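Local coordinates for protein Old Yellow Enzyme (Pichia, PDB 6AGZ) that probably catalyses the asymmetric reduction of enone compounds, using a flavin mononucleotide bound in a TIM-barrel fold, at residues A172-A175 against I176-G180; F70-P73 against Q74-L77; S392-A395 against I396-K399. All coordinates share one frame; numbering follows the deposited sequence.

Interaction 1. Residues A172-A175 against I176-G180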
ATOM      1  N   ALA A 172     -26.152  -8.104 -13.331  1.00 14.32           N
ATOM      2  CA  ALA A 172     -26.287  -8.224 -11.883  1.00 14.29           C
ATOM      3  C   ALA A 172     -27.745  -8.405 -11.478  1.00 16.40           C
ATOM      4  O   ALA A 172     -28.055  -9.207 -10.588  1.00 16.70           O
ATOM      5  CB  ALA A 172     -25.683  -6.999 -11.197  1.00 13.09           C
ATOM      6  N   LYS A 173     -28.655  -7.668 -12.120  1.00 15.91           N
ATOM      7  CA  LYS A 173     -30.075  -7.830 -11.821  1.00 16.80           C
ATOM      8  C   LYS A 173     -30.570  -9.213 -12.225  1.00 17.58           C
ATOM      9  O   LYS A 173     -31.342  -9.841 -11.488  1.00 18.21           O
ATOM     10  CB  LYS A 173     -30.887  -6.738 -12.518  1.00 17.34           C
ATOM     11  CG  LYS A 173     -30.728  -5.360 -11.897  1.00 17.36           C
ATOM     12  CD  LYS A 173     -31.340  -4.281 -12.776  1.00 20.41           C
ATOM     13  CE  LYS A 173     -32.844  -4.456 -12.917  1.00 24.76           C
ATOM     14  NZ  LYS A 173     -33.558  -4.261 -11.625  1.00 26.40           N
ATOM     15  N   ASN A 174     -30.141  -9.706 -13.391  1.00 15.23           N
ATOM     16  CA  ASN A 174     -30.514 -11.057 -13.801  1.00 16.33           C
ATOM     17  C   ASN A 174     -30.020 -12.095 -12.802  1.00 16.36           C
ATOM     18  O   ASN A 174     -30.749 -13.034 -12.457  1.00 17.44           O
ATOM     19  CB  ASN A 174     -29.962 -11.363 -15.194  1.00 15.03           C
ATOM     20  CG  ASN A 174     -30.662 -10.582 -16.286  1.00 16.07           C
ATOM     21  OD1 ASN A 174     -31.742 -10.031 -16.077  1.00 16.63           O
ATOM     22  ND2 ASN A 174     -30.051 -10.536 -17.463  1.00 16.08           N
ATOM     23  N   ALA A 175     -28.784 -11.944 -12.325  1.00 15.22           N
ATOM     24  CA  ALA A 175     -28.220 -12.919 -11.397  1.00 14.64           C
ATOM     25  C   ALA A 175     -28.940 -12.884 -10.054  1.00 15.98           C
ATOM     26  O   ALA A 175     -29.433 -13.911  -9.570  1.00 15.38           O
ATOM     27  CB  ALA A 175     -26.723 -12.661 -11.217  1.00 15.20           C
ATOM     28  N   ILE A 176     -29.016 -11.703  -9.438  1.00 16.87           N
ATOM     29  CA  ILE A 176     -29.541 -11.603  -8.079  1.00 17.54           C
ATOM     30  C   ILE A 176     -31.051 -11.809  -8.065  1.00 18.21           C
ATOM     31  O   ILE A 176     -31.572 -12.650  -7.323  1.00 18.15           O
ATOM     32  CB  ILE A 176     -29.154 -10.250  -7.455  1.00 15.82           C
ATOM     33  CG1 ILE A 176     -27.633 -10.138  -7.330  1.00 14.75           C
ATOM     34  CG2 ILE A 176     -29.823 -10.078  -6.099  1.00 12.06           C
ATOM     35  CD1 ILE A 176     -27.014 -11.221  -6.475  1.00 11.05           C
ATOM     36  N   GLN A 177     -31.776 -11.044  -8.877  1.00 19.12           N
ATOM     37  CA  GLN A 177     -33.227 -10.976  -8.758  1.00 20.41           C
ATOM     38  C   GLN A 177     -33.944 -12.078  -9.531  1.00 20.85           C
ATOM     39  O   GLN A 177     -34.938 -12.624  -9.041  1.00 20.35           O
ATOM     40  CB  GLN A 177     -33.717  -9.602  -9.220  1.00 21.42           C
ATOM     41  CG  GLN A 177     -33.208  -8.463  -8.348  1.00 21.70           C
ATOM     42  CD  GLN A 177     -33.338  -7.108  -9.014  1.00 22.78           C
ATOM     43  OE1 GLN A 177     -33.771  -7.005 -10.161  1.00 22.81           O
ATOM     44  NE2 GLN A 177     -32.958  -6.059  -8.293  1.00 22.55           N
ATOM     45  N   LYS A 178     -33.468 -12.421 -10.726  1.00 21.82           N
ATOM     46  CA  LYS A 178     -34.135 -13.446 -11.520  1.00 22.20           C
ATOM     47  C   LYS A 178     -33.623 -14.848 -11.198  1.00 21.27           C
ATOM     48  O   LYS A 178     -34.421 -15.753 -10.932  1.00 23.00           O
ATOM     49  CB  LYS A 178     -33.970 -13.147 -13.014  1.00 22.65           C
ATOM     50  CG  LYS A 178     -34.682 -11.880 -13.463  1.00 24.67           C
ATOM     51  CD  LYS A 178     -34.774 -11.793 -14.979  1.00 26.72           C
ATOM     52  CE  LYS A 178     -35.555 -10.559 -15.409  1.00 29.10           C
ATOM     53  NZ  LYS A 178     -35.766 -10.513 -16.882  1.00 30.59           N
ATOM     54  N   ALA A 179     -32.303 -15.043 -11.210  1.00 17.50           N
ATOM     55  CA  ALA A 179     -31.739 -16.361 -10.943  1.00 18.63           C
ATOM     56  C   ALA A 179     -31.650 -16.676  -9.455  1.00 18.99           C
ATOM     57  O   ALA A 179     -31.628 -17.856  -9.088  1.00 18.61           O
ATOM     58  CB  ALA A 179     -30.352 -16.480 -11.578  1.00 18.86           C
ATOM     59  N   GLY A 180     -31.606 -15.662  -8.596  1.00 20.01           N
ATOM     60  CA  GLY A 180     -31.605 -15.888  -7.165  1.00 19.81           C
ATOM     61  C   GLY A 180     -30.252 -16.095  -6.523  1.00 19.49           C
ATOM     62  O   GLY A 180     -30.196 -16.599  -5.395  1.00 19.01           O
TER
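A172 to A179 form the last two turns of helix 158-179, and the pitch changes on the way: I176 N makes an almost straight alpha-helical bond to A172 O (172° at the hydrogen), whereas A179 N reaches back five residues to N174 O at 2.8 Å, in a wider pi-type turn. K173 O marks the changeover, taking Q177 N at 2.9 Å and, weakly, K178 N. G180 then leaves the helix with a positive phi of 88°, where a side chain would jam against the A179 carbonyl oxygen; glycine suits this exit.

On the outer side K173 bends twice near its end, at chi3 and chi4, and this curl brings NZ to Q177 OE1 at 3.1 Å, in the carbonyl plane and on a lone pair. Buried N174 lies beside the exposed chain of K178, whose CD passes N174 OD1 at 3.7 Å; both touch V90 of helix 87-102, and N174 ND2 bonds to I84 O. A179 CB rests 3.4 Å from A175 O, and I176 packs against V231 of helix 218-231.

The helix leads into strand 183-187 on the outside of the TIM barrel, between helices 87-102 and 218-231. Its chemistry follows: K173 and Q177 pair on the accessible side, N174 is buried and held by I84, and small alanines take the buried side.

Interaction 2. Residues F70-P73 against Q74-L77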
ATOM      1  N   PHE A  70     -20.077 -14.431 -18.592  1.00 13.90           N
ATOM      2  CA  PHE A  70     -20.238 -13.234 -19.407  1.00 13.41           C
ATOM      3  C   PHE A  70     -21.543 -12.526 -19.064  1.00 14.07           C
ATOM      4  O   PHE A  70     -22.605 -13.152 -19.001  1.00 14.29           O
ATOM      5  CB  PHE A  70     -20.218 -13.600 -20.894  1.00 14.24           C
ATOM      6  CG  PHE A  70     -18.986 -14.344 -21.325  1.00 13.73           C
ATOM      7  CD1 PHE A  70     -17.735 -13.973 -20.863  1.00 13.24           C
ATOM      8  CD2 PHE A  70     -19.081 -15.419 -22.197  1.00 13.28           C
ATOM      9  CE1 PHE A  70     -16.601 -14.659 -21.261  1.00 12.19           C
ATOM     10  CE2 PHE A  70     -17.953 -16.110 -22.597  1.00 12.08           C
ATOM     11  CZ  PHE A  70     -16.711 -15.730 -22.130  1.00 11.76           C
ATOM     12  N   GLY A  71     -21.460 -11.213 -18.842  1.00 14.09           N
ATOM     13  CA  GLY A  71     -22.662 -10.438 -18.588  1.00 14.98           C
ATOM     14  C   GLY A  71     -23.467 -10.152 -19.836  1.00 15.90           C
ATOM     15  O   GLY A  71     -24.686  -9.965 -19.761  1.00 16.70           O
ATOM     16  N   ALA A  72     -22.811 -10.122 -20.990  1.00 15.73           N
ATOM     17  CA  ALA A  72     -23.459  -9.840 -22.264  1.00 17.37           C
ATOM     18  C   ALA A  72     -22.583 -10.415 -23.367  1.00 16.60           C
ATOM     19  O   ALA A  72     -21.428 -10.783 -23.120  1.00 16.43           O
ATOM     20  CB  ALA A  72     -23.677  -8.328 -22.457  1.00 18.64           C
ATOM     21  N   PRO A  73     -23.108 -10.533 -24.593  1.00 18.87           N
ATOM     22  CA  PRO A  73     -22.257 -11.007 -25.699  1.00 18.84           C
ATOM     23  C   PRO A  73     -20.974 -10.208 -25.873  1.00 18.84           C
ATOM     24  O   PRO A  73     -19.922 -10.794 -26.156  1.00 18.16           O
ATOM     25  CB  PRO A  73     -23.180 -10.878 -26.917  1.00 18.36           C
ATOM     26  CG  PRO A  73     -24.538 -11.097 -26.361  1.00 17.47           C
ATOM     27  CD  PRO A  73     -24.528 -10.469 -24.989  1.00 17.65           C
ATOM     28  N   GLN A  74     -21.028  -8.885 -25.703  1.00 18.08           N
ATOM     29  CA  GLN A  74     -19.824  -8.071 -25.823  1.00 17.07           C
ATOM     30  C   GLN A  74     -18.830  -8.344 -24.699  1.00 15.61           C
ATOM     31  O   GLN A  74     -17.637  -8.062 -24.860  1.00 14.53           O
ATOM     32  CB  GLN A  74     -20.199  -6.585 -25.854  1.00 18.38           C
ATOM     33  CG  GLN A  74     -19.044  -5.642 -26.169  1.00 18.14           C
ATOM     34  CD  GLN A  74     -18.463  -5.867 -27.552  1.00 17.83           C
ATOM     35  OE1 GLN A  74     -19.100  -5.569 -28.562  1.00 17.49           O
ATOM     36  NE2 GLN A  74     -17.245  -6.395 -27.603  1.00 16.30           N
ATOM     37  N   PHE A  75     -19.288  -8.900 -23.575  1.00 16.63           N
ATOM     38  CA  PHE A  75     -18.385  -9.237 -22.479  1.00 16.52           C
ATOM     39  C   PHE A  75     -17.495 -10.434 -22.794  1.00 16.39           C
ATOM     40  O   PHE A  75     -16.513 -10.656 -22.077  1.00 16.09           O
ATOM     41  CB  PHE A  75     -19.176  -9.519 -21.198  1.00 16.59           C
ATOM     42  CG  PHE A  75     -19.637  -8.279 -20.472  1.00 14.69           C
ATOM     43  CD1 PHE A  75     -19.905  -7.105 -21.157  1.00 14.04           C
ATOM     44  CD2 PHE A  75     -19.795  -8.295 -19.095  1.00 14.68           C
ATOM     45  CE1 PHE A  75     -20.328  -5.974 -20.483  1.00 14.28           C
ATOM     46  CE2 PHE A  75     -20.214  -7.168 -18.415  1.00 13.22           C
ATOM     47  CZ  PHE A  75     -20.481  -6.005 -19.109  1.00 13.41           C
ATOM     48  N   GLY A  76     -17.806 -11.203 -23.834  1.00 16.44           N
ATOM     49  CA  GLY A  76     -17.026 -12.378 -24.177  1.00 15.94           C
ATOM     50  C   GLY A  76     -15.993 -12.125 -25.260  1.00 17.56           C
ATOM     51  O   GLY A  76     -15.519 -10.999 -25.414  1.00 18.12           O
ATOM     52  N   LEU A  77     -15.636 -13.165 -26.012  1.00 16.44           N
ATOM     53  CA  LEU A  77     -16.219 -14.495 -25.852  1.00 16.51           C
ATOM     54  C   LEU A  77     -15.167 -15.602 -25.884  1.00 16.08           C
ATOM     55  O   LEU A  77     -14.119 -15.464 -26.514  1.00 15.67           O
ATOM     56  CB  LEU A  77     -17.251 -14.766 -26.953  1.00 18.41           C
ATOM     57  CG  LEU A  77     -18.575 -14.002 -26.984  1.00 19.74           C
ATOM     58  CD1 LEU A  77     -19.236 -14.164 -28.342  1.00 19.77           C
ATOM     59  CD2 LEU A  77     -19.495 -14.495 -25.882  1.00 19.50           C
TER
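F70 receives the alpha carbon of G76 squarely on one face of its ring: CA stands 3.7 Å from the centroid, only 11° off the normal, a CH-pi contact. With no side chain, G76 presents a bump low enough to settle over the middle of the phenyl group. L77 adds a second apolar contact, its CD2 methyl meeting F70 CD2 at 3.8 Å as the two side chains cross obliquely. The peptide between G76 and L77 is cis, and a CB on G76 would be tight against F70 CD2 and clash with L77 CD2, so glycine fits here; L77 CG also lies 3.6 Å from P73 O.

The second hollow is formed by G71 and A72 and filled by F75. Its ring lies with one face over G71 C, and CD2 comes within 3.4 Å of G71 N, an approach that bare glycine backbone permits. With CG anti to the carbonyl carbon (chi1 -79°), the ring swings back over the preceding turn; A72 CB, a small knob, meets CD1 at 4.2 Å. A72 N, buried by this contact close to the ring, has no polar partner in the model. Two short-span bonds close the 3-10 turn: F75 N to A72 O at 2.9 Å and G76 N to P73 O at 3.2 Å. P73, its phi fixed by its ring, suits the start of such a turn.

The loop follows barrel strand 63-70 and wedges between its neighbours. The F70 ring meets W112, at the end of strand 106-112, with nearly parallel planes, and the side chain of F70 lies about 9 Å from the bound flavin mononucleotide. F75 packs on D167 and Y168 of helix 158-179, L77 touches L122 and L123 of helix 120-125, and Q74 NE2 bonds to P129 O.

Interaction 3. Residues S392-A395 against I396-K399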
ATOM      1  N   SER A 392     -12.106 -42.648 -18.834  1.00 26.05           N
ATOM      2  CA  SER A 392     -12.459 -41.768 -19.942  1.00 26.94           C
ATOM      3  C   SER A 392     -13.507 -42.372 -20.866  1.00 26.62           C
ATOM      4  O   SER A 392     -14.137 -41.635 -21.631  1.00 26.01           O
ATOM      5  CB  SER A 392     -11.207 -41.412 -20.748  1.00 28.58           C
ATOM      6  OG  SER A 392     -10.293 -40.659 -19.970  1.00 29.68           O
ATOM      7  N   ASP A 393     -13.706 -43.689 -20.819  1.00 26.72           N
ATOM      8  CA  ASP A 393     -14.681 -44.362 -21.668  1.00 28.70           C
ATOM      9  C   ASP A 393     -15.932 -44.779 -20.905  1.00 28.47           C
ATOM     10  O   ASP A 393     -16.735 -45.560 -21.428  1.00 29.02           O
ATOM     11  CB  ASP A 393     -14.043 -45.579 -22.346  1.00 30.69           C
ATOM     12  CG  ASP A 393     -13.550 -46.617 -21.352  1.00 33.09           C
ATOM     13  OD1 ASP A 393     -13.526 -46.329 -20.137  1.00 33.41           O
ATOM     14  OD2 ASP A 393     -13.180 -47.726 -21.791  1.00 33.97           O
ATOM     15  N   SER A 394     -16.119 -44.275 -19.688  1.00 27.82           N
ATOM     16  CA  SER A 394     -17.274 -44.640 -18.883  1.00 26.69           C
ATOM     17  C   SER A 394     -18.542 -44.019 -19.464  1.00 26.44           C
ATOM     18  O   SER A 394     -18.517 -43.280 -20.452  1.00 24.90           O
ATOM     19  CB  SER A 394     -17.067 -44.206 -17.434  1.00 26.44           C
ATOM     20  OG  SER A 394     -16.829 -42.813 -17.348  1.00 24.30           O
ATOM     21  N   ALA A 395     -19.675 -44.325 -18.828  1.00 27.20           N
ATOM     22  CA  ALA A 395     -20.959 -43.837 -19.323  1.00 27.58           C
ATOM     23  C   ALA A 395     -21.061 -42.322 -19.200  1.00 26.27           C
ATOM     24  O   ALA A 395     -21.412 -41.634 -20.166  1.00 25.47           O
ATOM     25  CB  ALA A 395     -22.103 -44.519 -18.574  1.00 28.15           C
ATOM     26  N   ILE A 396     -20.759 -41.781 -18.018  1.00 26.24           N
ATOM     27  CA  ILE A 396     -20.869 -40.339 -17.823  1.00 25.57           C
ATOM     28  C   ILE A 396     -19.829 -39.602 -18.657  1.00 25.94           C
ATOM     29  O   ILE A 396     -20.117 -38.551 -19.240  1.00 27.24           O
ATOM     30  CB  ILE A 396     -20.752 -39.978 -16.330  1.00 25.63           C
ATOM     31  CG1 ILE A 396     -20.232 -41.168 -15.524  1.00 25.23           C
ATOM     32  CG2 ILE A 396     -22.088 -39.488 -15.790  1.00 26.40           C
ATOM     33  CD1 ILE A 396     -18.750 -41.120 -15.287  1.00 24.39           C
ATOM     34  N   ALA A 397     -18.608 -40.145 -18.739  1.00 25.81           N
ATOM     35  CA  ALA A 397     -17.537 -39.466 -19.463  1.00 26.12           C
ATOM     36  C   ALA A 397     -17.889 -39.244 -20.928  1.00 26.98           C
ATOM     37  O   ALA A 397     -17.441 -38.261 -21.530  1.00 26.26           O
ATOM     38  CB  ALA A 397     -16.236 -40.261 -19.348  1.00 24.90           C
ATOM     39  N   LEU A 398     -18.685 -40.133 -21.516  1.00 28.19           N
ATOM     40  CA  LEU A 398     -19.060 -40.033 -22.919  1.00 27.92           C
ATOM     41  C   LEU A 398     -20.474 -39.506 -23.126  1.00 27.95           C
ATOM     42  O   LEU A 398     -20.887 -39.323 -24.276  1.00 27.92           O
ATOM     43  CB  LEU A 398     -18.907 -41.397 -23.601  1.00 28.40           C
ATOM     44  CG  LEU A 398     -17.477 -41.938 -23.646  1.00 27.74           C
ATOM     45  CD1 LEU A 398     -17.449 -43.360 -24.182  1.00 29.26           C
ATOM     46  CD2 LEU A 398     -16.590 -41.029 -24.484  1.00 26.85           C
ATOM     47  N   LYS A 399     -21.222 -39.262 -22.055  1.00 27.95           N
ATOM     48  CA  LYS A 399     -22.547 -38.676 -22.197  1.00 28.54           C
ATOM     49  C   LYS A 399     -22.428 -37.213 -22.606  1.00 28.40           C
ATOM     50  O   LYS A 399     -21.603 -36.466 -22.073  1.00 29.53           O
ATOM     51  CB  LYS A 399     -23.333 -38.794 -20.891  1.00 28.92           C
ATOM     52  CG  LYS A 399     -24.845 -38.811 -21.081  1.00 30.15           C
ATOM     53  CD  LYS A 399     -25.579 -38.294 -19.851  1.00 30.74           C
ATOM     54  CE  LYS A 399     -25.189 -39.052 -18.594  1.00 31.88           C
ATOM     55  NZ  LYS A 399     -25.905 -40.351 -18.478  1.00 34.06           N
TER
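S394 caps the short, weakly bonded helix 395-398 at its N-terminus: its OG accepts from A397 N in a weak bond of 3.5 Å. A chi1 of 57° sets OG between the backbone N and the carbonyl carbon, turned in over the first turn, and serine is well suited to this N-cap place because its hydroxyl is short enough to reach the helix's leading amides. OG also bonds to P391 O, which helps fix its rotation.

The close-packed part gathers around this hydroxyl. A397 CB is wedged 3.3 Å from S394 OG and 3.4 Å from S392 O, a spot that suits a single methyl group. I396 N is buried here without a polar partner, and the I396 side chain has unusual torsions, making its detailed placement doubtful.

The outer side is looser. L398 folds its branches back over the preceding loop, CD1 lying 3.6 Å from D393 O and CD2 3.8 Å from S392 O, while D393 and A395 are exposed, their CB bonds directed away. L398 N has two weak bonds, to S394 O and A395 O, and K399 N closes the end on I396 O at 3.1 Å.

This last helix of the chain sits far out from the barrel, anchored on loop residues: I396 and A397 pack on T381, I396 O takes N376 ND2, and S392 OG bonds to D377 OD2.

All three contacts are local, each within one continuous run of chain, but they lie at different depths. Interaction 2 is buried, and aromatic faces, glycine backbone and leucine dominate it. Interaction 1 is partly buried, a helix end with a polar outer side and an apolar inner one; interaction 3 is on the surface, with weak bonds and a serine cap. The first two both involve helix 158-179: interaction 1 is its C-terminal end, and the loop of interaction 2 packs against it at D167 and Y168, their centres about 16 Å apart without touching. Interaction 3 stands alone, its centre more than 30 Å from either of the others, on the chain's last helix.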